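Local coordinates for uncharacterized protein (Enterococcus faecalis, PDB 3D3Y) that is of unknown function but carries a peptidase M16 C-terminal domain, probably resembles the metal-dependent peptidases of that family, and may bind a metal ion, at residues A[154-159]-A[172-177]; A[148-153]-A[250-255]; A[306-309]-A[314-317]; A[43-48]-A[178-183]; A[159-164]-A[414-419]. All blocks are in the same frame, centred on the assembly; numbering follows the deposited sequence.

Contacts 1, 2 and 5 all use helix 150-162, at successive levels along it. Contact 5 presses the end of this helix onto strand 411-421 and is buried. Contact 2 lies near its start, at the surface, and ties it to strand 244-251 of the same sheet. Contact 1 is also a surface contact and leads from the helix to the loop before helix 177-182. Contact 3 is buried and joins two neighbouring strands of that sheet by backbone hydrogen bonds. Contact 4 is buried and apolar, and lies about 28 Å from contact 3, centre to centre. Contacts 1, 4 and 5 rest on apolar packing. Contact 2 adds a salt bridge.

Contact 1 (A[154-159]-A[172-177]); sequences ASLALQ and PSFGTV
Leu156 on helix 150-162 reaches across to Pro172 and Phe174 in the loop that leads to helix 177-182. Its CB leaves the helix toward the loop. CG lies beside the backbone N and anti to the carbonyl carbon (chi1 -63°), which carries the branch away from the helix. CB and CG themselves stay clear of the loop, and the two methyls do the touching. CD2 meets the proline ring, 3.6 Å from Pro172 CB. The same Leu156 CD2 is 3.8 Å from Pro172 CG, so it rests against two neighbouring ring carbons. The leucine and proline side chains cross at about a right angle. The other methyl, Leu156 CD1, comes to the edge of the phenylalanine ring, near its plane, 4.2 Å from Phe174 CZ.

The loop offers both partners because it turns back on itself. Pro172 to Gly175 form a type I beta turn, with Gly175 N bonded to Pro172 O at 3.0 Å. Just beyond, Thr176 is the N-cap of the next helix, and its OG1 caps Ala179 N.

Leu156 and Phe174 both also pack on Ile146 of helix 129-148. Phe174 touches Leu143 there as well. The contact thus sits over one helix, while Leu158 on helix 150-162 packs on strands 255-262, 314-321 and 411-421.

Contact 2 (A[148-153]-A[250-255]); sequences EDKQTY and EVLAQS. With ACT (acetate ion), chain C.
The Tyr153 ring and the Glu250 carboxylate meet with their planes 54° apart. Glu250 OE2 comes obliquely to the Tyr153 ring, 3.6 Å from Tyr153 CE2. The ring's hydroxyl is held elsewhere, by a hydrogen bond to Glu248 OE1. The other carboxylate oxygen takes the salt bridge: Lys150 NZ lies 2.9 Å from Glu250 OE1, which accepts through its syn lone pair, on the side of OE2. The lysine and glutamate side chains come from opposite directions to meet there.

Lys150 reaches this point through a bend at its second torsion (chi2 -50°). Beyond the bend the chain is extended. The bent part also serves as an apolar surface, with Lys150 CG 3.6 Å from Leu252 CD2. Leu252 packs on Leu418 of strand 411-421 too. Lys150 NZ has a second, weak bond to Val147 O.

Asp149 caps the start of helix 150-162. Its OD1 accepts from Thr152 N at 3.0 Å, on the anti side of the carboxylate. At the far end of 250-255, Ser255 OG faces an acetate ion, probably from the crystallisation liquor. That approach is so short that its exact length is doubtful. Gly323 N also bonds the ion, and Ser255 OG is bonded to Gly420 N.

Opposite charges therefore join the first turn of the helix to strand 244-251, at the surface. The lysine would probably stabilise the charged form of Glu250.

Contact 3 (A[306-309]-A[314-317]); sequences SSID and FMTV. With ACT (acetate ion), chain E.
Strands 306-309 and 314-317 run antiparallel, 162° between their directions, with Ser307 and Asp309 paired to Thr316 and Phe314 as hydrogen-bonded pairs. Ser307 N gives to Thr316 O at 2.9 Å, and Thr316 N returns a bond to Ser307 O. Asp309 N bonds Phe314 O. The return bond from Phe314 N to Asp309 O is weak.

On one face lie Ser306, Ile308, Met315 (a selenomethionine) and Val317, toward helix 272-284. Ile308 CG2 presses on Met315 CG at 3.4 Å, tighter than usual. The Ile308 chain otherwise leads away, because CG1 sits between the backbone N and carbonyl carbon (chi1 54°).

The other face carries Ser307, Asp309, Phe314 and Thr316. Asp309 CB lies 3.6 Å from Phe314 CE2, and the carboxylate and ring planes are 44° apart. The Asp309 oxygens are held by Phe311 N and by a salt bridge to Arg312. Thr316 OG1 donates to an acetate oxygen, O, at 2.8 Å. The other acetate oxygen, OXT, lies over one face of the Phe314 ring. A water joins Ser307 OG and Thr316 OG1, 2.9 Å from each. The acetate is probably from the crystallisation liquor.

This is a beta hairpin closed by a four-residue loop. Its strand 303-309 forms an outer edge of the five-stranded mixed sheet.

Contact 4 (A[43-48]-A[178-183]); sequences RTLLSS and AALAEE
Leu45 of helix 40-52 and Leu180 of helix 177-182 make the apolar part of this contact. Leu45 CD2 lies 3.9 Å from Leu180 CD1, methyl against methyl. The two side chains cross at about a right angle. With CG anti to the backbone N (chi1 179° in both), each leucine extends a methyl to the other. Leu45 CD2 also approaches the aliphatic root of Glu183, 4.5 Å from its CB.

The polar bonds stay within each segment or go to residues beyond the two segments. Ser47 OG donates to Thr44 O at 2.7 Å, back along its own helix. The donor is tilted out of the carbonyl plane. At the end of helix 177-182, Glu183 N bonds Leu180 O at 2.9 Å, which holds the glutamate close to the leucine.

The Glu183 carboxylate bonds Ser187 OG through OE1. Its OE2 makes a salt bridge with Lys42 NZ, on the same helix as Leu45. Arg43 is paired with Asp199. Leu45 also packs on Leu188 of helix 185-198 and Phe132 of helix 129-148.

Between 43-48 and 178-183 the touching atoms are all carbon. The salt bridge from Lys42, just before 43-48, adds charge beside them. Buried Glu183 turns only its CB to Leu45, while both its oxygens have partners. The lysine and the serine hydroxyl would probably help to keep this carboxylate ionised.

Contact 5 (A[159-164]-A[414-419]); sequences QSVYFN and AIFFLE
This contact belongs to a helix packed on a beta sheet: the end of helix 150-162 lies against strand 411-421. That strand is an inner one of the five-stranded mixed sheet, between strands 244-251 and 255-262. Val161 and Tyr162 bring the helix side, and Ala414 and Phe416 bring the strand side. All four are buried.

Val161 does most of the touching, with its two methyls sent to different residues. CG1 stands anti to the backbone N (chi1 -180°) and goes to the small side chain of Ala414. CG2, beside the backbone N, reaches toward the Phe416 ring, 4.5 Å from its CD1. Phe416 also packs on Ala157 and Leu158, one turn earlier in the same helix.

Ala414 is close to the helix backbone as well. Its CB is 4.0 Å from Tyr162 N and 4.3 Å from Tyr162 CB. The short alanine side chain is consistent with the close approach here, with the CA atoms of Tyr162 and Ala414 5.5 Å apart. The helix is closed there by Phe163 N, which bonds Gln159 O at 2.8 Å. Asn164 N then bonds Val161 O.

The Tyr162 ring has further partners outside the two segments. Arg240 makes a cation-pi contact with it, and the Phe314 ring meets it with planes at about 20°. Phe163 lies next to it, with Tyr162 CD2 3.4 Å above the plane of the Phe163 ring, over its centre. Between 159-164 and 414-419 the closest atoms are Val161 CG1 and Ala414 CB, 3.6 Å apart.

Contact 1 (A[154-159]-A[172-177])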
# COMPACT_ATOMS: atom_id res chain seq x y z
N ALA A 154 17.16 -3.92 1.16
CA ALA A 154 17.30 -4.73 2.36
C ALA A 154 15.95 -4.98 3.03
O ALA A 154 15.76 -6.04 3.64
CB ALA A 154 18.28 -4.11 3.32
N SER A 155 15.02 -4.04 2.88
CA SER A 155 13.66 -4.20 3.42
C SER A 155 12.88 -5.26 2.64
O SER A 155 12.23 -6.12 3.19
CB SER A 155 12.88 -2.89 3.36
OG SER A 155 11.58 -3.11 3.93
N LEU A 156 12.95 -5.17 1.33
CA LEU A 156 12.37 -6.17 0.46
C LEU A 156 12.98 -7.57 0.67
O LEU A 156 12.26 -8.58 0.65
CB LEU A 156 12.49 -5.74 -1.00
CG LEU A 156 11.74 -4.46 -1.36
CD1 LEU A 156 12.29 -3.96 -2.67
CD2 LEU A 156 10.23 -4.71 -1.45
N ALA A 157 14.29 -7.62 0.86
CA ALA A 157 14.98 -8.89 1.07
C ALA A 157 14.57 -9.50 2.41
O ALA A 157 14.42 -10.71 2.52
CB ALA A 157 16.51 -8.72 1.02
N LEU A 158 14.40 -8.65 3.42
CA LEU A 158 13.90 -9.14 4.70
C LEU A 158 12.52 -9.76 4.51
O LEU A 158 12.26 -10.85 5.01
CB LEU A 158 13.81 -7.99 5.72
CG LEU A 158 13.17 -8.33 7.07
CD1 LEU A 158 14.10 -9.25 7.85
CD2 LEU A 158 12.90 -7.03 7.83
N GLN A 159 11.65 -9.05 3.81
CA GLN A 159 10.32 -9.57 3.52
C GLN A 159 10.33 -10.93 2.79
O GLN A 159 9.52 -11.83 3.12
CB GLN A 159 9.46 -8.51 2.83
CG GLN A 159 9.05 -7.41 3.82
CD GLN A 159 8.09 -6.37 3.24
OE1 GLN A 159 7.20 -6.69 2.45
NE2 GLN A 159 8.24 -5.13 3.68
N PRO A 172 7.10 -7.85 -3.91
CA PRO A 172 6.61 -6.49 -3.66
C PRO A 172 5.42 -6.14 -4.55
O PRO A 172 5.19 -6.76 -5.59
CB PRO A 172 7.79 -5.59 -4.01
CG PRO A 172 8.85 -6.46 -4.52
CD PRO A 172 8.47 -7.87 -4.48
N SER A 173 4.66 -5.14 -4.13
CA SER A 173 3.48 -4.72 -4.86
C SER A 173 3.73 -4.39 -6.34
O SER A 173 2.80 -4.47 -7.13
CB SER A 173 2.86 -3.51 -4.15
OG SER A 173 3.58 -2.34 -4.42
N PHE A 174 4.97 -4.00 -6.69
CA PHE A 174 5.31 -3.55 -8.04
C PHE A 174 6.06 -4.60 -8.84
O PHE A 174 6.54 -4.31 -9.95
CB PHE A 174 6.13 -2.24 -7.98
CG PHE A 174 7.16 -2.23 -6.87
CD1 PHE A 174 8.25 -3.10 -6.88
CD2 PHE A 174 7.03 -1.34 -5.80
CE1 PHE A 174 9.21 -3.09 -5.81
CE2 PHE A 174 7.98 -1.31 -4.76
CZ PHE A 174 9.07 -2.18 -4.76
N GLY A 175 6.16 -5.81 -8.30
CA GLY A 175 6.74 -6.93 -9.03
C GLY A 175 8.25 -6.95 -9.02
O GLY A 175 8.89 -6.27 -8.21
N THR A 176 8.85 -7.72 -9.92
CA THR A 176 10.30 -7.83 -9.94
C THR A 176 10.82 -7.72 -11.36
O THR A 176 10.08 -7.96 -12.32
CB THR A 176 10.76 -9.19 -9.42
OG1 THR A 176 10.38 -10.19 -10.38
CG2 THR A 176 10.15 -9.51 -8.03
N VAL A 177 12.10 -7.42 -11.49
CA VAL A 177 12.71 -7.30 -12.82
C VAL A 177 12.69 -8.64 -13.59
O VAL A 177 12.43 -8.66 -14.80
CB VAL A 177 14.12 -6.72 -12.68
CG1 VAL A 177 14.89 -6.75 -13.98
CG2 VAL A 177 13.98 -5.29 -12.18

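Contact 2 (A[148-153]-A[250-255])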
# COMPACT_ATOMS: atom_id res chain seq x y z
N GLU A 148 18.40 -0.08 -6.33
CA GLU A 148 19.61 0.71 -6.06
C GLU A 148 19.61 1.45 -4.73
O GLU A 148 20.66 1.86 -4.24
CB GLU A 148 19.86 1.73 -7.17
CG GLU A 148 20.89 1.27 -8.20
CD GLU A 148 20.72 1.98 -9.55
OE1 GLU A 148 20.43 3.22 -9.55
OE2 GLU A 148 20.86 1.30 -10.59
N ASP A 149 18.43 1.66 -4.16
CA ASP A 149 18.36 2.20 -2.81
C ASP A 149 18.51 1.03 -1.85
O ASP A 149 17.61 0.18 -1.73
CB ASP A 149 17.04 2.91 -2.58
CG ASP A 149 16.97 3.55 -1.21
OD1 ASP A 149 16.92 2.81 -0.21
OD2 ASP A 149 16.99 4.78 -1.14
N LYS A 150 19.66 0.99 -1.18
CA LYS A 150 20.02 -0.19 -0.39
C LYS A 150 19.17 -0.43 0.86
O LYS A 150 19.01 -1.58 1.29
CB LYS A 150 21.51 -0.18 -0.05
CG LYS A 150 22.41 -0.26 -1.28
CD LYS A 150 22.00 -1.41 -2.19
CE LYS A 150 22.87 -1.42 -3.44
NZ LYS A 150 22.36 -2.40 -4.42
N GLN A 151 18.62 0.63 1.42
CA GLN A 151 17.65 0.50 2.50
C GLN A 151 16.39 -0.21 2.01
O GLN A 151 15.93 -1.14 2.65
CB GLN A 151 17.33 1.85 3.18
CG GLN A 151 16.02 1.88 4.03
CD GLN A 151 16.01 2.98 5.11
OE1 GLN A 151 16.84 3.89 5.10
NE2 GLN A 151 15.07 2.87 6.04
N THR A 152 15.86 0.23 0.86
CA THR A 152 14.68 -0.36 0.26
C THR A 152 14.99 -1.80 -0.13
O THR A 152 14.22 -2.69 0.19
CB THR A 152 14.18 0.45 -0.97
OG1 THR A 152 13.98 1.81 -0.59
CG2 THR A 152 12.84 -0.09 -1.48
N TYR A 153 16.13 -2.03 -0.77
CA TYR A 153 16.52 -3.38 -1.14
C TYR A 153 16.51 -4.34 0.08
O TYR A 153 15.94 -5.44 0.02
CB TYR A 153 17.89 -3.40 -1.83
CG TYR A 153 18.31 -4.83 -2.15
CD1 TYR A 153 17.70 -5.53 -3.19
CD2 TYR A 153 19.23 -5.50 -1.37
CE1 TYR A 153 18.03 -6.84 -3.47
CE2 TYR A 153 19.59 -6.82 -1.64
CZ TYR A 153 18.97 -7.48 -2.69
OH TYR A 153 19.30 -8.79 -2.98
N GLU A 250 27.71 -7.07 -0.59
CA GLU A 250 27.72 -6.13 -1.70
C GLU A 250 28.72 -5.06 -1.34
O GLU A 250 29.07 -4.86 -0.17
CB GLU A 250 26.34 -5.43 -1.86
CG GLU A 250 25.19 -6.27 -2.41
CD GLU A 250 24.03 -5.39 -2.90
OE1 GLU A 250 24.30 -4.22 -3.26
OE2 GLU A 250 22.87 -5.89 -2.94
N VAL A 251 29.17 -4.34 -2.36
CA VAL A 251 30.07 -3.21 -2.14
C VAL A 251 29.18 -2.09 -1.64
O VAL A 251 28.27 -1.65 -2.35
CB VAL A 251 30.78 -2.78 -3.42
CG1 VAL A 251 31.68 -1.61 -3.14
CG2 VAL A 251 31.61 -3.96 -4.04
N LEU A 252 29.40 -1.65 -0.40
CA LEU A 252 28.50 -0.64 0.20
C LEU A 252 29.33 0.21 1.10
O LEU A 252 30.37 -0.24 1.56
CB LEU A 252 27.44 -1.33 1.06
CG LEU A 252 26.55 -2.47 0.54
CD1 LEU A 252 25.95 -3.25 1.70
CD2 LEU A 252 25.47 -1.94 -0.38
N ALA A 253 28.88 1.43 1.37
CA ALA A 253 29.54 2.26 2.38
C ALA A 253 28.92 2.10 3.77
O ALA A 253 29.44 2.65 4.74
CB ALA A 253 29.55 3.71 1.98
N GLN A 254 27.84 1.32 3.86
CA GLN A 254 27.08 1.14 5.09
C GLN A 254 26.33 -0.19 4.98
O GLN A 254 25.68 -0.44 3.96
CB GLN A 254 26.03 2.26 5.23
CG GLN A 254 25.34 2.33 6.57
CD GLN A 254 24.29 3.45 6.64
OE1 GLN A 254 23.10 3.20 6.52
NE2 GLN A 254 24.74 4.67 6.83
N SER A 255 26.41 -1.04 6.01
CA SER A 255 25.68 -2.32 6.00
C SER A 255 24.25 -2.11 6.48
O SER A 255 23.96 -1.13 7.15
CB SER A 255 26.38 -3.35 6.88
OG SER A 255 27.68 -3.64 6.37
C ACT C . 30.45 -1.44 6.72
O ACT C . 30.29 -0.69 5.73
OXT ACT C . 29.58 -2.30 6.94
CH3 ACT C . 31.64 -1.29 7.59

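Contact 3 (A[306-309]-A[314-317])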
# COMPACT_ATOMS: atom_id res chain seq x y z
N SER A 306 11.36 1.12 13.57
CA SER A 306 10.46 -0.03 13.49
C SER A 306 9.22 0.42 12.73
O SER A 306 8.91 1.64 12.67
CB SER A 306 10.13 -0.57 14.90
OG SER A 306 9.38 0.39 15.65
N SER A 307 8.55 -0.55 12.08
CA SER A 307 7.34 -0.32 11.29
C SER A 307 6.48 -1.53 11.51
O SER A 307 7.00 -2.62 11.75
CB SER A 307 7.67 -0.29 9.79
OG SER A 307 8.55 0.77 9.53
N ILE A 308 5.17 -1.35 11.38
CA ILE A 308 4.17 -2.44 11.53
C ILE A 308 3.28 -2.58 10.28
O ILE A 308 3.05 -1.61 9.57
CB ILE A 308 3.26 -2.28 12.77
CG1 ILE A 308 2.58 -0.89 12.77
CG2 ILE A 308 4.08 -2.51 14.03
CD1 ILE A 308 1.44 -0.68 13.90
N ASP A 309 2.77 -3.79 10.06
CA ASP A 309 1.82 -4.06 9.01
C ASP A 309 0.73 -4.88 9.68
O ASP A 309 0.94 -6.04 10.06
CB ASP A 309 2.52 -4.84 7.89
CG ASP A 309 1.59 -5.23 6.74
OD1 ASP A 309 0.37 -5.42 6.94
OD2 ASP A 309 2.11 -5.40 5.61
N PHE A 314 2.93 -8.61 11.08
CA PHE A 314 4.35 -8.60 11.31
C PHE A 314 4.85 -7.18 11.51
O PHE A 314 4.14 -6.19 11.25
CB PHE A 314 5.11 -9.38 10.23
CG PHE A 314 5.45 -8.59 8.99
CD1 PHE A 314 6.78 -8.34 8.69
CD2 PHE A 314 4.47 -8.13 8.11
CE1 PHE A 314 7.14 -7.62 7.54
CE2 PHE A 314 4.82 -7.40 6.95
CZ PHE A 314 6.15 -7.14 6.68
N MSE A 315 6.05 -7.06 12.03
CA MSE A 315 6.69 -5.83 12.47
C MSE A 315 8.13 -5.97 12.04
O MSE A 315 8.63 -7.04 12.13
CB MSE A 315 6.65 -5.82 13.99
CG MSE A 315 6.66 -4.54 14.72
SE MSE A 315 8.04 -4.24 15.97
CE MSE A 315 9.43 -4.83 15.01
N THR A 316 8.78 -4.90 11.61
CA THR A 316 10.20 -4.96 11.20
C THR A 316 10.99 -3.86 11.90
O THR A 316 10.42 -2.81 12.28
CB THR A 316 10.38 -4.75 9.69
OG1 THR A 316 10.02 -3.42 9.35
CG2 THR A 316 9.55 -5.72 8.86
N VAL A 317 12.26 -4.15 12.12
CA VAL A 317 13.20 -3.21 12.60
C VAL A 317 14.22 -3.14 11.48
O VAL A 317 14.67 -4.18 10.98
CB VAL A 317 13.88 -3.68 13.92
CG1 VAL A 317 15.12 -2.80 14.27
CG2 VAL A 317 12.89 -3.61 15.08
C ACT E . 6.96 -3.19 7.27
O ACT E . 8.20 -2.93 7.24
OXT ACT E . 6.41 -3.46 8.39
CH3 ACT E . 6.18 -3.21 5.99
O HOH W 1 11.06 -0.72 9.81

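Contact 4 (A[43-48]-A[178-183])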
# COMPACT_ATOMS: atom_id res chain seq x y z
N ARG A 43 -0.07 -6.75 -13.49
CA ARG A 43 -0.90 -5.63 -13.03
C ARG A 43 -0.11 -4.34 -13.00
O ARG A 43 -0.59 -3.28 -13.42
CB ARG A 43 -1.51 -5.95 -11.66
CG ARG A 43 -2.55 -7.04 -11.76
CD ARG A 43 -2.98 -7.62 -10.42
NE ARG A 43 -3.85 -6.76 -9.59
CZ ARG A 43 -5.16 -6.60 -9.76
NH1 ARG A 43 -5.78 -7.15 -10.81
NH2 ARG A 43 -5.86 -5.83 -8.92
N THR A 44 1.08 -4.38 -12.44
CA THR A 44 1.94 -3.18 -12.40
C THR A 44 2.20 -2.57 -13.78
O THR A 44 2.05 -1.34 -13.96
CB THR A 44 3.27 -3.46 -11.67
OG1 THR A 44 2.97 -3.99 -10.39
CG2 THR A 44 4.17 -2.22 -11.52
N LEU A 45 2.62 -3.39 -14.73
CA LEU A 45 2.89 -2.89 -16.08
C LEU A 45 1.61 -2.42 -16.78
O LEU A 45 1.59 -1.39 -17.47
CB LEU A 45 3.58 -3.96 -16.95
CG LEU A 45 3.92 -3.60 -18.41
CD1 LEU A 45 4.79 -2.27 -18.47
CD2 LEU A 45 4.71 -4.76 -19.03
N LEU A 46 0.53 -3.18 -16.60
CA LEU A 46 -0.76 -2.79 -17.14
C LEU A 46 -1.18 -1.38 -16.67
O LEU A 46 -1.75 -0.61 -17.43
CB LEU A 46 -1.82 -3.81 -16.75
CG LEU A 46 -3.18 -3.57 -17.39
CD1 LEU A 46 -3.14 -3.64 -18.95
CD2 LEU A 46 -4.17 -4.59 -16.83
N SER A 47 -0.95 -1.07 -15.40
CA SER A 47 -1.33 0.24 -14.90
C SER A 47 -0.59 1.33 -15.69
O SER A 47 -1.17 2.40 -15.96
CB SER A 47 -1.08 0.35 -13.38
OG SER A 47 0.29 0.51 -13.07
N SER A 48 0.67 1.09 -16.09
CA SER A 48 1.37 2.07 -16.92
C SER A 48 0.80 2.12 -18.34
O SER A 48 0.67 3.18 -18.91
CB SER A 48 2.85 1.77 -17.02
OG SER A 48 3.49 2.16 -15.83
N ALA A 178 12.97 -9.73 -12.88
CA ALA A 178 12.94 -11.08 -13.47
C ALA A 178 11.57 -11.42 -14.06
O ALA A 178 11.46 -11.96 -15.15
CB ALA A 178 13.38 -12.13 -12.44
N ALA A 179 10.51 -11.09 -13.33
CA ALA A 179 9.16 -11.34 -13.79
C ALA A 179 8.84 -10.44 -14.98
O ALA A 179 8.23 -10.88 -15.97
CB ALA A 179 8.19 -11.10 -12.66
N LEU A 180 9.32 -9.20 -14.93
CA LEU A 180 9.06 -8.25 -16.00
C LEU A 180 9.65 -8.70 -17.35
O LEU A 180 9.02 -8.53 -18.41
CB LEU A 180 9.63 -6.88 -15.63
CG LEU A 180 9.44 -5.79 -16.68
CD1 LEU A 180 7.94 -5.65 -17.01
CD2 LEU A 180 10.01 -4.46 -16.16
N ALA A 181 10.85 -9.26 -17.30
CA ALA A 181 11.61 -9.62 -18.51
C ALA A 181 10.81 -10.47 -19.49
O ALA A 181 10.97 -10.32 -20.71
CB ALA A 181 12.91 -10.35 -18.14
N GLU A 182 10.00 -11.38 -18.94
CA GLU A 182 9.26 -12.35 -19.74
C GLU A 182 7.94 -11.81 -20.29
O GLU A 182 7.34 -12.41 -21.17
CB GLU A 182 8.98 -13.61 -18.93
CG GLU A 182 10.27 -14.34 -18.53
CD GLU A 182 10.06 -15.85 -18.30
OE1 GLU A 182 8.94 -16.25 -17.90
OE2 GLU A 182 11.04 -16.62 -18.53
N GLU A 183 7.50 -10.66 -19.75
CA GLU A 183 6.22 -10.09 -20.14
C GLU A 183 6.27 -9.42 -21.52
O GLU A 183 7.28 -8.82 -21.90
CB GLU A 183 5.70 -9.12 -19.07
CG GLU A 183 5.42 -9.74 -17.71
CD GLU A 183 4.33 -10.81 -17.72
OE1 GLU A 183 3.51 -10.89 -18.66
OE2 GLU A 183 4.30 -11.57 -16.74

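Contact 5 (A[159-164]-A[414-419])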
# COMPACT_ATOMS: atom_id res chain seq x y z
N GLN A 159 11.65 -9.05 3.81
CA GLN A 159 10.32 -9.57 3.52
C GLN A 159 10.33 -10.93 2.79
O GLN A 159 9.52 -11.83 3.12
CB GLN A 159 9.46 -8.51 2.83
CG GLN A 159 9.05 -7.41 3.82
CD GLN A 159 8.09 -6.37 3.24
OE1 GLN A 159 7.20 -6.69 2.45
NE2 GLN A 159 8.24 -5.13 3.68
N SER A 160 11.25 -11.10 1.83
CA SER A 160 11.39 -12.39 1.12
C SER A 160 11.71 -13.53 2.07
O SER A 160 11.25 -14.64 1.87
CB SER A 160 12.48 -12.36 0.05
OG SER A 160 12.05 -11.61 -1.06
N VAL A 161 12.53 -13.25 3.09
CA VAL A 161 12.91 -14.25 4.08
C VAL A 161 11.72 -14.50 4.99
O VAL A 161 11.30 -15.66 5.15
CB VAL A 161 14.14 -13.83 4.92
CG1 VAL A 161 14.49 -14.94 5.95
CG2 VAL A 161 15.32 -13.60 4.00
N TYR A 162 11.17 -13.43 5.56
CA TYR A 162 10.02 -13.58 6.48
C TYR A 162 8.88 -14.38 5.83
O TYR A 162 8.32 -15.30 6.45
CB TYR A 162 9.52 -12.22 7.04
CG TYR A 162 8.34 -12.38 8.00
CD1 TYR A 162 8.55 -12.67 9.34
CD2 TYR A 162 7.01 -12.33 7.54
CE1 TYR A 162 7.48 -12.85 10.23
CE2 TYR A 162 5.92 -12.53 8.42
CZ TYR A 162 6.17 -12.78 9.76
OH TYR A 162 5.12 -12.97 10.65
N PHE A 163 8.54 -14.02 4.59
CA PHE A 163 7.43 -14.65 3.84
C PHE A 163 7.85 -15.78 2.92
O PHE A 163 7.21 -16.06 1.90
CB PHE A 163 6.71 -13.58 3.02
CG PHE A 163 6.03 -12.53 3.85
CD1 PHE A 163 4.86 -12.84 4.57
CD2 PHE A 163 6.53 -11.22 3.90
CE1 PHE A 163 4.19 -11.88 5.33
CE2 PHE A 163 5.88 -10.23 4.67
CZ PHE A 163 4.71 -10.57 5.38
N ASN A 164 8.94 -16.43 3.26
CA ASN A 164 9.56 -17.39 2.37
C ASN A 164 8.65 -18.58 2.13
O ASN A 164 8.77 -19.25 1.11
CB ASN A 164 10.89 -17.85 2.96
CG ASN A 164 11.82 -18.44 1.93
OD1 ASN A 164 11.63 -18.26 0.72
ND2 ASN A 164 12.84 -19.16 2.40
N ALA A 414 12.95 -13.62 11.43
CA ALA A 414 13.91 -13.55 10.35
C ALA A 414 14.85 -12.37 10.58
O ALA A 414 14.46 -11.36 11.15
CB ALA A 414 13.18 -13.45 8.98
N ILE A 415 16.09 -12.53 10.16
CA ILE A 415 17.06 -11.45 10.24
C ILE A 415 17.74 -11.42 8.87
O ILE A 415 18.22 -12.46 8.38
CB ILE A 415 18.18 -11.75 11.27
CG1 ILE A 415 17.64 -11.80 12.70
CG2 ILE A 415 19.37 -10.75 11.12
CD1 ILE A 415 18.60 -12.45 13.67
N PHE A 416 17.79 -10.24 8.25
CA PHE A 416 18.50 -10.12 6.99
C PHE A 416 19.63 -9.13 7.18
O PHE A 416 19.42 -8.01 7.69
CB PHE A 416 17.58 -9.66 5.84
CG PHE A 416 18.31 -9.50 4.53
CD1 PHE A 416 18.64 -10.61 3.76
CD2 PHE A 416 18.74 -8.24 4.11
CE1 PHE A 416 19.35 -10.45 2.56
CE2 PHE A 416 19.46 -8.07 2.91
CZ PHE A 416 19.77 -9.17 2.14
N PHE A 417 20.83 -9.54 6.78
CA PHE A 417 22.04 -8.75 6.92
C PHE A 417 22.65 -8.48 5.54
O PHE A 417 23.05 -9.41 4.83
CB PHE A 417 23.00 -9.52 7.84
CG PHE A 417 24.33 -8.84 8.10
CD1 PHE A 417 24.42 -7.46 8.29
CD2 PHE A 417 25.49 -9.60 8.20
CE1 PHE A 417 25.65 -6.84 8.57
CE2 PHE A 417 26.74 -8.99 8.46
CZ PHE A 417 26.81 -7.60 8.67
N LEU A 418 22.68 -7.21 5.14
CA LEU A 418 23.32 -6.85 3.88
C LEU A 418 24.67 -6.30 4.26
O LEU A 418 24.77 -5.20 4.81
CB LEU A 418 22.51 -5.81 3.08
CG LEU A 418 22.99 -5.48 1.66
CD1 LEU A 418 22.73 -6.66 0.69
CD2 LEU A 418 22.28 -4.27 1.15
N GLU A 419 25.71 -7.10 3.99
CA GLU A 419 27.01 -6.86 4.56
C GLU A 419 27.92 -6.19 3.55
O GLU A 419 28.19 -6.74 2.46
CB GLU A 419 27.63 -8.15 5.08
CG GLU A 419 29.02 -7.96 5.70
CD GLU A 419 29.57 -9.24 6.34
OE1 GLU A 419 29.44 -10.30 5.71
OE2 GLU A 419 30.13 -9.17 7.46